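Local coordinates for protein sulfite dehydrogenase (Paracoccus pantotrophus, PDB 2XTS) that probably oxidises sulfane sulfur bound to a carrier protein as the molybdenum-cofactor subunit of the sulfane dehydrogenase SoxCD, passing the electrons on to heme, at residues T64-Q68 / F197-E201; L89-V95 / R228-D234; F103-L107 / M193-F197; A264-I268 / L340-D346. All blocks are in the same frame, centred on the assembly; numbering follows the deposited sequence.

Contact 1 (T64-Q68 / F197-E201); sequences TITPQ and FANGE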
loop_
_atom_site.group_PDB
_atom_site.type_symbol
_atom_site.label_atom_id
_atom_site.label_comp_id
_atom_site.label_asym_id
_atom_site.label_seq_id
_atom_site.Cartn_x
_atom_site.Cartn_y
_atom_site.Cartn_z
ATOM N N THR A 64 1.892 -7.808 4.744
ATOM C CA THR A 64 2.618 -6.922 5.633
ATOM C C THR A 64 2.360 -5.423 5.429
ATOM O O THR A 64 2.560 -4.647 6.382
ATOM C CB THR A 64 4.137 -7.161 5.594
ATOM O OG1 THR A 64 4.682 -6.668 4.366
ATOM C CG2 THR A 64 4.496 -8.627 5.832
ATOM N N ILE A 65 1.940 -5.008 4.231
ATOM C CA ILE A 65 1.722 -3.590 3.960
ATOM C C ILE A 65 0.379 -3.166 4.524
ATOM O O ILE A 65 -0.638 -3.788 4.221
ATOM C CB ILE A 65 1.739 -3.326 2.429
ATOM C CG1 ILE A 65 3.134 -3.601 1.846
ATOM C CG2 ILE A 65 1.277 -1.911 2.102
ATOM C CD1 ILE A 65 4.217 -2.709 2.361
ATOM N N THR A 66 0.349 -2.124 5.360
ATOM C CA THR A 66 -0.923 -1.650 5.884
ATOM C C THR A 66 -1.534 -0.650 4.907
ATOM O O THR A 66 -0.869 0.317 4.546
ATOM C CB THR A 66 -0.741 -0.907 7.236
ATOM O OG1 THR A 66 0.107 -1.659 8.123
ATOM C CG2 THR A 66 -2.124 -0.672 7.891
ATOM N N PRO A 67 -2.811 -0.846 4.505
ATOM C CA PRO A 67 -3.439 0.201 3.671
ATOM C C PRO A 67 -3.518 1.494 4.447
ATOM O O PRO A 67 -4.021 1.516 5.548
ATOM C CB PRO A 67 -4.831 -0.372 3.372
ATOM C CG PRO A 67 -4.731 -1.808 3.687
ATOM C CD PRO A 67 -3.765 -1.935 4.802
ATOM N N GLN A 68 -3.019 2.573 3.884
ATOM C CA GLN A 68 -2.877 3.783 4.634
ATOM C C GLN A 68 -4.209 4.370 5.062
ATOM O O GLN A 68 -4.270 5.035 6.096
ATOM C CB GLN A 68 -1.982 4.804 3.917
ATOM C CG GLN A 68 -2.255 5.010 2.456
ATOM C CD GLN A 68 -1.465 4.111 1.514
ATOM O OE1 GLN A 68 -1.184 2.952 1.824
ATOM N NE2 GLN A 68 -1.090 4.656 0.372
ATOM N N PHE A 197 6.840 10.286 1.533
ATOM C CA PHE A 197 5.966 9.322 0.847
ATOM C C PHE A 197 5.813 8.086 1.710
ATOM O O PHE A 197 6.758 7.669 2.362
ATOM C CB PHE A 197 6.591 8.895 -0.483
ATOM C CG PHE A 197 6.783 9.994 -1.451
ATOM C CD1 PHE A 197 5.790 10.369 -2.348
ATOM C CD2 PHE A 197 7.984 10.653 -1.487
ATOM C CE1 PHE A 197 6.024 11.404 -3.256
ATOM C CE2 PHE A 197 8.200 11.685 -2.384
ATOM C CZ PHE A 197 7.228 12.041 -3.270
ATOM N N ALA A 198 4.610 7.526 1.713
ATOM C CA ALA A 198 4.304 6.295 2.445
ATOM C C ALA A 198 3.400 5.466 1.557
ATOM O O ALA A 198 2.339 5.919 1.124
ATOM C CB ALA A 198 3.644 6.600 3.765
ATOM N N ASN A 199 3.830 4.252 1.250
ATOM C CA ASN A 199 3.135 3.321 0.364
ATOM C C ASN A 199 2.823 4.013 -0.973
ATOM O O ASN A 199 1.687 3.993 -1.458
ATOM C CB ASN A 199 1.883 2.772 1.040
ATOM C CG ASN A 199 2.192 1.769 2.116
ATOM O OD1 ASN A 199 3.304 1.247 2.221
ATOM N ND2 ASN A 199 1.197 1.487 2.940
ATOM N N GLY A 200 3.852 4.662 -1.524
ATOM C CA GLY A 200 3.812 5.193 -2.853
ATOM C C GLY A 200 3.463 6.650 -3.020
ATOM O O GLY A 200 3.888 7.276 -3.965
ATOM N N GLU A 201 2.623 7.182 -2.155
ATOM C CA GLU A 201 2.047 8.510 -2.310
ATOM C C GLU A 201 2.391 9.385 -1.103
ATOM O O GLU A 201 3.030 8.941 -0.155
ATOM C CB GLU A 201 0.531 8.382 -2.500
ATOM C CG GLU A 201 -0.192 7.746 -1.322
ATOM C CD GLU A 201 -1.686 7.546 -1.514
ATOM O OE1 GLU A 201 -2.232 7.886 -2.604
ATOM O OE2 GLU A 201 -2.280 7.038 -0.555
#
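The side-chain amides of Q68 and N199 lie alongside each other, pointing opposite ways, their planes 43° apart. N199 ND2 gives a hydrogen bond to Q68 OE1 (3.0 Å, N-H...O 157°); the acceptor lies in the N199 amide plane, but the donor stands above the carbonyl plane of Q68. At the other end, Q68 NE2 donates to E201 OE2 at 2.8 Å, meeting that oxygen from above the carboxylate, and makes a weak bond of 3.4 Å to N199 O. A bend at chi2 (-91°) of Q68 turns the amide so that both its oxygen and its nitrogen are used. I65 CG2 packs beside N199 ND2 at 3.5 Å. A leucine in place of Q68 would probably leave N199 ND2 and E201 OE2 each without one polar mate in a buried spot. E201 keeps R204 at OE2 and Y27 at OE1, while N199 OD1 accepts from the backbone N of E147 of the same chain. E147 of the second subunit binds T64 OG1 and I65 N. Through the Q68 amide, loop 64-68 is tied to the type I' turn A198-E201, whose N199 and G200 have positive phi, the tight reversal of a two-residue beta hairpin.

Contact 2 (L89-V95 / R228-D234); sequences LMINGLV and RRLGIYD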
loop_
_atom_site.group_PDB
_atom_site.type_symbol
_atom_site.label_atom_id
_atom_site.label_comp_id
_atom_site.label_asym_id
_atom_site.label_seq_id
_atom_site.Cartn_x
_atom_site.Cartn_y
_atom_site.Cartn_z
ATOM N N LEU A 89 10.685 23.750 7.582
ATOM C CA LEU A 89 11.523 22.941 8.471
ATOM C C LEU A 89 12.739 23.756 8.881
ATOM O O LEU A 89 13.483 24.234 8.038
ATOM C CB LEU A 89 11.979 21.642 7.789
ATOM C CG LEU A 89 12.930 20.737 8.591
ATOM C CD1 LEU A 89 12.160 20.181 9.791
ATOM C CD2 LEU A 89 13.504 19.600 7.763
ATOM N N MET A 90 12.949 23.855 10.179
ATOM C CA MET A 90 14.045 24.615 10.760
ATOM C C MET A 90 15.030 23.661 11.381
ATOM O O MET A 90 14.644 22.682 12.012
ATOM C CB MET A 90 13.501 25.575 11.819
ATOM C CG MET A 90 14.568 26.332 12.602
ATOM S SD MET A 90 13.900 27.454 13.875
ATOM C CE MET A 90 13.127 28.653 12.798
ATOM N N ILE A 91 16.323 23.936 11.183
ATOM C CA ILE A 91 17.409 23.255 11.909
ATOM C C ILE A 91 18.187 24.317 12.655
ATOM O O ILE A 91 18.647 25.277 12.043
ATOM C CB ILE A 91 18.355 22.465 10.980
ATOM C CG1 ILE A 91 17.565 21.417 10.188
ATOM C CG2 ILE A 91 19.421 21.768 11.794
ATOM C CD1 ILE A 91 18.378 20.518 9.269
ATOM N N ASN A 92 18.299 24.176 13.971
ATOM C CA ASN A 92 18.955 25.209 14.783
ATOM C C ASN A 92 19.656 24.577 15.967
ATOM O O ASN A 92 19.654 23.358 16.136
ATOM C CB ASN A 92 17.961 26.305 15.217
ATOM C CG ASN A 92 17.069 25.877 16.362
ATOM O OD1 ASN A 92 16.235 24.985 16.211
ATOM N ND2 ASN A 92 17.204 26.542 17.498
ATOM N N GLY A 93 20.326 25.401 16.751
ATOM C CA GLY A 93 21.016 24.963 17.959
ATOM C C GLY A 93 22.503 24.851 17.712
ATOM O O GLY A 93 23.119 25.765 17.138
ATOM N N LEU A 94 23.083 23.737 18.129
ATOM C CA LEU A 94 24.539 23.524 18.032
ATOM C C LEU A 94 24.917 23.102 16.610
ATOM O O LEU A 94 25.367 21.978 16.357
ATOM C CB LEU A 94 25.024 22.534 19.105
ATOM C CG LEU A 94 24.971 23.080 20.526
ATOM C CD1 LEU A 94 25.178 21.949 21.517
ATOM C CD2 LEU A 94 26.015 24.174 20.740
ATOM N N VAL A 95 24.678 24.029 15.685
ATOM C CA VAL A 95 25.001 23.878 14.278
ATOM C C VAL A 95 25.786 25.091 13.816
ATOM O O VAL A 95 25.675 26.175 14.394
ATOM C CB VAL A 95 23.737 23.709 13.417
ATOM C CG1 VAL A 95 23.027 22.395 13.773
ATOM C CG2 VAL A 95 22.801 24.901 13.545
ATOM N N ARG A 228 8.455 20.208 12.215
ATOM C CA ARG A 228 8.804 21.599 11.911
ATOM C C ARG A 228 10.190 22.042 12.325
ATOM O O ARG A 228 10.722 23.015 11.776
ATOM C CB ARG A 228 7.781 22.565 12.530
ATOM C CG ARG A 228 8.033 22.932 13.966
ATOM C CD ARG A 228 7.124 24.029 14.404
ATOM N NE ARG A 228 7.499 24.536 15.723
ATOM C CZ ARG A 228 6.858 25.506 16.364
ATOM N NH1 ARG A 228 5.747 26.043 15.856
ATOM N NH2 ARG A 228 7.326 25.934 17.527
ATOM N N ARG A 229 10.796 21.349 13.283
ATOM C CA ARG A 229 12.088 21.809 13.801
ATOM C C ARG A 229 12.906 20.658 14.346
ATOM O O ARG A 229 12.381 19.764 14.999
ATOM C CB ARG A 229 11.901 22.889 14.880
ATOM C CG ARG A 229 13.179 23.552 15.369
ATOM C CD ARG A 229 12.887 24.714 16.293
ATOM N NE ARG A 229 12.493 24.263 17.623
ATOM C CZ ARG A 229 13.348 23.863 18.565
ATOM N NH1 ARG A 229 14.654 23.828 18.340
ATOM N NH2 ARG A 229 12.902 23.489 19.754
ATOM N N LEU A 230 14.191 20.685 14.002
ATOM C CA LEU A 230 15.237 19.803 14.514
ATOM C C LEU A 230 16.242 20.689 15.249
ATOM O O LEU A 230 16.976 21.463 14.627
ATOM C CB LEU A 230 15.918 19.023 13.389
ATOM C CG LEU A 230 15.017 18.317 12.384
ATOM C CD1 LEU A 230 15.880 17.677 11.289
ATOM C CD2 LEU A 230 14.129 17.273 13.072
ATOM N N GLY A 231 16.245 20.601 16.565
ATOM C CA GLY A 231 17.143 21.393 17.400
ATOM C C GLY A 231 18.269 20.530 17.888
ATOM O O GLY A 231 18.044 19.414 18.341
ATOM N N ILE A 232 19.496 21.029 17.814
ATOM C CA ILE A 232 20.656 20.256 18.247
ATOM C C ILE A 232 21.135 20.820 19.575
ATOM O O ILE A 232 21.463 21.990 19.657
ATOM C CB ILE A 232 21.781 20.316 17.215
ATOM C CG1 ILE A 232 21.270 19.897 15.819
ATOM C CG2 ILE A 232 22.942 19.439 17.678
ATOM C CD1 ILE A 232 20.568 18.532 15.760
ATOM N N TYR A 233 21.153 19.987 20.603
ATOM C CA TYR A 233 21.473 20.388 21.972
ATOM C C TYR A 233 22.584 19.491 22.525
ATOM O O TYR A 233 22.917 18.434 21.956
ATOM C CB TYR A 233 20.191 20.326 22.848
ATOM C CG TYR A 233 19.068 21.197 22.366
ATOM C CD1 TYR A 233 19.063 22.548 22.596
ATOM C CD2 TYR A 233 17.997 20.668 21.722
ATOM C CE1 TYR A 233 18.038 23.358 22.136
ATOM C CE2 TYR A 233 16.970 21.466 21.267
ATOM C CZ TYR A 233 16.979 22.801 21.482
ATOM O OH TYR A 233 15.929 23.554 21.002
ATOM N N ASP A 234 23.138 19.906 23.661
ATOM C CA ASP A 234 24.212 19.155 24.313
ATOM C C ASP A 234 23.706 18.127 25.309
ATOM O O ASP A 234 24.468 17.339 25.833
ATOM C CB ASP A 234 25.265 20.098 24.940
ATOM C CG ASP A 234 24.714 20.973 26.059
ATOM O OD1 ASP A 234 23.503 20.910 26.384
ATOM O OD2 ASP A 234 25.529 21.747 26.622
#
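R229 sends CG away from the backbone N (chi1 -173°) and bends at chi3 to reach N92, while N92 holds CG between its own backbone N and carbonyl carbon (chi1 77°). R229 NH1 then gives N92 OD1 a hydrogen bond of 2.9 Å that uses a lone pair in the carbonyl plane and lies near the guanidinium plane. End-on, NH1 and NH2 both grip Y233 OH, with NH1 the shorter at 3.0 Å. M90 runs alongside R229, SD resting 3.8 Å from CD. A leucine replacing R229 would probably leave N92 OD1 and Y233 OH without this donor and E172 without a salt-bridge arginine, though R228 also pairs with it. In the backbone, bonds alternate from M90 N to R228 O through L230 N to M90 O, N92 N to L230 O and I232 N to N92 O, ending with L94 N to I232 O (2.8 Å). On the opposite face from R229, I91 CG1 meets L230 CD1 at 4.2 Å; farther on, V95 CG1 touches I232 CG1 at 3.7 Å, and helix 153-160 covers this side. D18 of the cytochrome chain binds N92 ND2 and Y233 OH. These are the two neighbouring parallel strands of the mixed sheet in the molybdopterin-binding domain, with a classic beta bulge at R228-R229 opposite E172.

Contact 3 (F103-L107 / M193-F197); sequences FEDLL and MLAFF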
loop_
_atom_site.group_PDB
_atom_site.type_symbol
_atom_site.label_atom_id
_atom_site.label_comp_id
_atom_site.label_asym_id
_atom_site.label_seq_id
_atom_site.Cartn_x
_atom_site.Cartn_y
_atom_site.Cartn_z
ATOM N N PHE A 103 9.338 23.012 1.492
ATOM C CA PHE A 103 9.119 21.676 0.976
ATOM C C PHE A 103 9.797 21.478 -0.395
ATOM O O PHE A 103 10.365 20.432 -0.685
ATOM C CB PHE A 103 7.628 21.321 0.932
ATOM C CG PHE A 103 7.401 19.853 0.736
ATOM C CD1 PHE A 103 7.493 18.985 1.821
ATOM C CD2 PHE A 103 7.192 19.322 -0.520
ATOM C CE1 PHE A 103 7.352 17.644 1.655
ATOM C CE2 PHE A 103 7.037 17.952 -0.696
ATOM C CZ PHE A 103 7.125 17.126 0.390
ATOM N N GLU A 104 9.759 22.507 -1.234
ATOM C CA GLU A 104 10.433 22.477 -2.522
ATOM C C GLU A 104 11.915 22.117 -2.353
ATOM O O GLU A 104 12.452 21.312 -3.121
ATOM C CB GLU A 104 10.258 23.817 -3.216
ATOM C CG GLU A 104 11.005 23.956 -4.495
ATOM C CD GLU A 104 10.790 25.308 -5.129
ATOM O OE1 GLU A 104 9.992 25.392 -6.087
ATOM O OE2 GLU A 104 11.436 26.271 -4.671
ATOM N N ASP A 105 12.563 22.703 -1.338
ATOM C CA ASP A 105 13.963 22.403 -1.055
ATOM C C ASP A 105 14.148 20.913 -0.722
ATOM O O ASP A 105 15.098 20.265 -1.148
ATOM C CB ASP A 105 14.511 23.188 0.154
ATOM C CG ASP A 105 14.557 24.693 -0.039
ATOM O OD1 ASP A 105 14.763 25.162 -1.181
ATOM O OD2 ASP A 105 14.461 25.391 1.001
ATOM N N LEU A 106 13.262 20.404 0.129
ATOM C CA LEU A 106 13.408 19.049 0.613
ATOM C C LEU A 106 13.302 17.995 -0.486
ATOM O O LEU A 106 13.918 16.939 -0.393
ATOM C CB LEU A 106 12.384 18.802 1.711
ATOM C CG LEU A 106 12.645 19.613 2.991
ATOM C CD1 LEU A 106 11.502 19.445 3.955
ATOM C CD2 LEU A 106 13.959 19.271 3.699
ATOM N N LEU A 107 12.540 18.299 -1.539
ATOM C CA LEU A 107 12.414 17.397 -2.691
ATOM C C LEU A 107 13.676 17.360 -3.554
ATOM O O LEU A 107 13.722 16.644 -4.540
ATOM C CB LEU A 107 11.226 17.789 -3.570
ATOM C CG LEU A 107 9.838 17.582 -2.959
ATOM C CD1 LEU A 107 8.835 18.225 -3.888
ATOM C CD2 LEU A 107 9.510 16.090 -2.773
ATOM N N MET A 193 14.830 8.974 9.172
ATOM C CA MET A 193 14.473 9.596 7.906
ATOM C C MET A 193 13.405 10.660 8.127
ATOM O O MET A 193 12.526 10.504 8.984
ATOM C CB MET A 193 13.937 8.502 6.956
ATOM C CG MET A 193 13.300 8.971 5.653
ATOM S SD MET A 193 12.271 7.740 4.860
ATOM C CE MET A 193 13.499 6.465 4.625
ATOM N N LEU A 194 13.475 11.735 7.350
ATOM C CA LEU A 194 12.346 12.621 7.126
ATOM C C LEU A 194 11.608 12.098 5.903
ATOM O O LEU A 194 12.085 12.228 4.769
ATOM C CB LEU A 194 12.820 14.074 6.933
ATOM C CG LEU A 194 11.725 15.123 6.797
ATOM C CD1 LEU A 194 10.989 15.310 8.126
ATOM C CD2 LEU A 194 12.297 16.431 6.255
ATOM N N ALA A 195 10.447 11.504 6.149
ATOM C CA ALA A 195 9.677 10.826 5.108
ATOM C C ALA A 195 8.616 11.733 4.546
ATOM O O ALA A 195 7.948 12.444 5.277
ATOM C CB ALA A 195 9.028 9.587 5.672
ATOM N N PHE A 196 8.463 11.695 3.226
ATOM C CA PHE A 196 7.385 12.414 2.533
ATOM C C PHE A 196 6.408 11.493 1.852
ATOM O O PHE A 196 5.253 11.891 1.615
ATOM C CB PHE A 196 7.892 13.343 1.424
ATOM C CG PHE A 196 9.197 13.982 1.698
ATOM C CD1 PHE A 196 9.361 14.777 2.838
ATOM C CD2 PHE A 196 10.267 13.824 0.828
ATOM C CE1 PHE A 196 10.582 15.370 3.110
ATOM C CE2 PHE A 196 11.488 14.425 1.095
ATOM C CZ PHE A 196 11.642 15.198 2.237
ATOM N N PHE A 197 6.840 10.286 1.533
ATOM C CA PHE A 197 5.966 9.322 0.847
ATOM C C PHE A 197 5.813 8.086 1.710
ATOM O O PHE A 197 6.758 7.669 2.362
ATOM C CB PHE A 197 6.591 8.895 -0.483
ATOM C CG PHE A 197 6.783 9.994 -1.451
ATOM C CD1 PHE A 197 5.790 10.369 -2.348
ATOM C CD2 PHE A 197 7.984 10.653 -1.487
ATOM C CE1 PHE A 197 6.024 11.404 -3.256
ATOM C CE2 PHE A 197 8.200 11.685 -2.384
ATOM C CZ PHE A 197 7.228 12.041 -3.270
#
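F103 and F196 form a T-shaped (edge-to-face) pair where the short helix 103-106 packs on strand 193-198, which carries a classic beta bulge: F196 and F197 both face V149. The arrangement belongs to the molybdopterin-binding domain, and it joins the helix to the antiparallel sheet that includes strands 143-152 and 212-214. Among aromatic contacts, the edge of F103 is turned toward the face of F196, with centroids 5.2 Å apart and planes at 74°. The nearest atoms are F103 CE1 and F196 CD1, at 3.7 Å. F103 swings its ring across to the strand because its CG stands anti to the backbone N (chi1 -166°), and its side chain also touches K84 and P210. F196 has an unusual chi1 of -34°, away from the staggered positions, which suggests some strain in seating the ring among its neighbours.

Among aliphatic contacts, L106 is the centre. Its CB lies 3.7 Å from F196 CZ, at the far end of that ring, whereas CD1 reaches L194 CD2 at 3.9 Å, the two leucine side chains crossing at about a right angle. L156, on helix 153-160, touches both leucines and so continues the apolar cluster. L107 adds a looser contact, CD2 to F196 CD2 at 4.3 Å. Two backbone carbonyls also lie against the F196 ring. F196 CE2 lies 3.8 Å from the carbonyl oxygen of L106, and from within its own strand L194 O sits over one face of the F196 ring, 3.8 Å above the plane and offset toward the rim.

Contact 4 (A264-I268 / L340-D346); sequences AKSVI and LQSRAVD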
loop_
_atom_site.group_PDB
_atom_site.type_symbol
_atom_site.label_atom_id
_atom_site.label_comp_id
_atom_site.label_asym_id
_atom_site.label_seq_id
_atom_site.Cartn_x
_atom_site.Cartn_y
_atom_site.Cartn_z
ATOM N N ALA A 264 10.776 -7.642 20.340
ATOM C CA ALA A 264 10.139 -8.650 19.499
ATOM C C ALA A 264 8.767 -9.016 20.014
ATOM O O ALA A 264 8.566 -9.241 21.209
ATOM C CB ALA A 264 11.013 -9.898 19.386
ATOM N N LYS A 265 7.825 -9.117 19.078
ATOM C CA LYS A 265 6.442 -9.270 19.411
ATOM C C LYS A 265 5.732 -10.006 18.280
ATOM O O LYS A 265 6.187 -10.020 17.149
ATOM C CB LYS A 265 5.844 -7.870 19.597
ATOM C CG LYS A 265 4.475 -7.810 20.199
ATOM C CD LYS A 265 4.168 -6.388 20.636
ATOM C CE LYS A 265 2.739 -6.202 21.064
ATOM N NZ LYS A 265 2.492 -4.846 21.642
ATOM N N SER A 266 4.587 -10.578 18.585
ATOM C CA SER A 266 3.759 -11.237 17.587
ATOM C C SER A 266 2.339 -11.340 18.046
ATOM O O SER A 266 2.040 -11.281 19.238
ATOM C CB SER A 266 4.248 -12.647 17.269
ATOM O OG SER A 266 4.027 -13.543 18.339
ATOM N N VAL A 267 1.461 -11.575 17.092
ATOM C CA VAL A 267 0.066 -11.861 17.370
ATOM C C VAL A 267 -0.528 -12.675 16.233
ATOM O O VAL A 267 -0.251 -12.401 15.065
ATOM C CB VAL A 267 -0.790 -10.577 17.636
ATOM C CG1 VAL A 267 -0.811 -9.625 16.429
ATOM C CG2 VAL A 267 -2.202 -10.952 18.092
ATOM N N ILE A 268 -1.329 -13.679 16.581
ATOM C CA ILE A 268 -2.162 -14.407 15.637
ATOM C C ILE A 268 -3.379 -13.539 15.299
ATOM O O ILE A 268 -4.182 -13.201 16.160
ATOM C CB ILE A 268 -2.579 -15.772 16.222
ATOM C CG1 ILE A 268 -1.338 -16.678 16.303
ATOM C CG2 ILE A 268 -3.646 -16.420 15.349
ATOM C CD1 ILE A 268 -1.517 -17.931 17.194
ATOM N N LEU A 340 -4.420 -20.842 21.603
ATOM C CA LEU A 340 -3.454 -20.454 20.578
ATOM C C LEU A 340 -2.505 -19.400 21.111
ATOM O O LEU A 340 -2.940 -18.432 21.736
ATOM C CB LEU A 340 -4.152 -19.867 19.346
ATOM C CG LEU A 340 -5.179 -20.715 18.614
ATOM C CD1 LEU A 340 -5.769 -19.923 17.478
ATOM C CD2 LEU A 340 -4.551 -22.012 18.122
ATOM N N GLN A 341 -1.220 -19.560 20.808
ATOM C CA GLN A 341 -0.209 -18.564 21.117
ATOM C C GLN A 341 0.816 -18.510 19.998
ATOM O O GLN A 341 1.063 -19.523 19.329
ATOM C CB GLN A 341 0.531 -18.920 22.400
ATOM C CG GLN A 341 -0.308 -18.966 23.652
ATOM C CD GLN A 341 0.504 -19.248 24.888
ATOM O OE1 GLN A 341 1.576 -19.833 24.825
ATOM N NE2 GLN A 341 -0.011 -18.795 26.033
ATOM N N SER A 342 1.429 -17.343 19.824
ATOM C CA SER A 342 2.564 -17.202 18.958
ATOM C C SER A 342 3.715 -16.568 19.734
ATOM O O SER A 342 3.502 -15.735 20.634
ATOM C CB SER A 342 2.213 -16.406 17.710
ATOM O OG SER A 342 1.751 -15.099 18.001
ATOM N N ARG A 343 4.927 -16.957 19.368
ATOM C CA ARG A 343 6.146 -16.505 20.054
ATOM C C ARG A 343 7.213 -16.171 19.015
ATOM O O ARG A 343 7.709 -17.074 18.326
ATOM C CB ARG A 343 6.640 -17.596 21.002
ATOM C CG ARG A 343 7.881 -17.294 21.788
ATOM C CD ARG A 343 8.210 -18.497 22.682
ATOM N NE ARG A 343 8.643 -19.666 21.912
ATOM C CZ ARG A 343 8.859 -20.878 22.423
ATOM N NH1 ARG A 343 8.630 -21.118 23.708
ATOM N NH2 ARG A 343 9.271 -21.868 21.637
ATOM N N ALA A 344 7.549 -14.882 18.903
ATOM C CA ALA A 344 8.559 -14.425 17.953
ATOM C C ALA A 344 9.982 -14.557 18.475
ATOM O O ALA A 344 10.222 -14.417 19.680
ATOM C CB ALA A 344 8.313 -12.984 17.607
ATOM N N VAL A 345 10.925 -14.794 17.567
ATOM C CA VAL A 345 12.342 -14.804 17.855
ATOM C C VAL A 345 12.990 -13.875 16.850
ATOM O O VAL A 345 12.656 -13.901 15.668
ATOM C CB VAL A 345 12.947 -16.210 17.721
ATOM C CG1 VAL A 345 14.452 -16.186 18.105
ATOM C CG2 VAL A 345 12.140 -17.210 18.565
ATOM N N ASP A 346 13.880 -12.997 17.316
ATOM C CA ASP A 346 14.589 -12.117 16.400
ATOM C C ASP A 346 16.064 -12.494 16.268
ATOM O O ASP A 346 16.568 -13.375 16.960
ATOM C CB ASP A 346 14.359 -10.623 16.705
ATOM C CG ASP A 346 15.062 -10.120 17.934
ATOM O OD1 ASP A 346 16.150 -10.641 18.283
ATOM O OD2 ASP A 346 14.528 -9.155 18.528
HETATM O O HOH W 1 13.791 -7.830 20.796
HETATM O O HOH W 2 1.922 -13.424 20.978
HETATM O O HOH W 3 -0.884 -14.605 19.310
#
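S342 points at the facing strand with its CB 3.8 Å from I268 CG1 and 3.4 Å from S266 OG. From there OG, held between the backbone N and the carbonyl carbon (chi1 60°), meets S266 OG at 2.8 Å. The same oxygen is 3.0 Å from a water that accepts a bond from I268 N. S266 OG has a second partner in Q352 OE1, so the pair of hydroxyls belongs to a buried polar chain. A further water donates to S266 O and S342 O, each at 2.8 Å; another links A264 N to D346 OD2, which S292 OG also binds, while T348 OG1 holds OD1. Apolar contacts flank the serines: I268 CD1 lies 3.9 Å from L340 CB, and A344 CB rests 3.7 Å from K265 O. S342 N is buried here without a partner. The strands run roughly antiparallel, at 150°, but their axes come no closer than 5.7 Å, and side chains and water fill the seam in place of a backbone ladder. Both belong to the dimerisation domain (E-set clan): 265-270 takes its backbone bonds from strand 282-291, and 338-346 from 297-303 and 375-378; V267, facing the other way, packs on helix 136-140.

How the contacts relate
Contacts 1, 2 and 3 involve the molybdopterin-binding region, contact 4 the dimerisation domain that follows it. Contact 3 is nested in the loop closed by contact 2, and the two touch through L89 CD2, 3.7 Å from L194 CD2, so the two sheets meet through apolar side chains. Contacts 1 and 3 lie about 16 Å apart between centres, share F197 on strand 193-198 and both touch the second subunit. The segments of contacts 1 and 2 alternate along the chain. Contact 4 opens after the others close, its centre about 39 Å from that of contact 2 across the chain's centre; it lies in the second domain, though K265 and V267 reach E119 and helix 136-140 of the first.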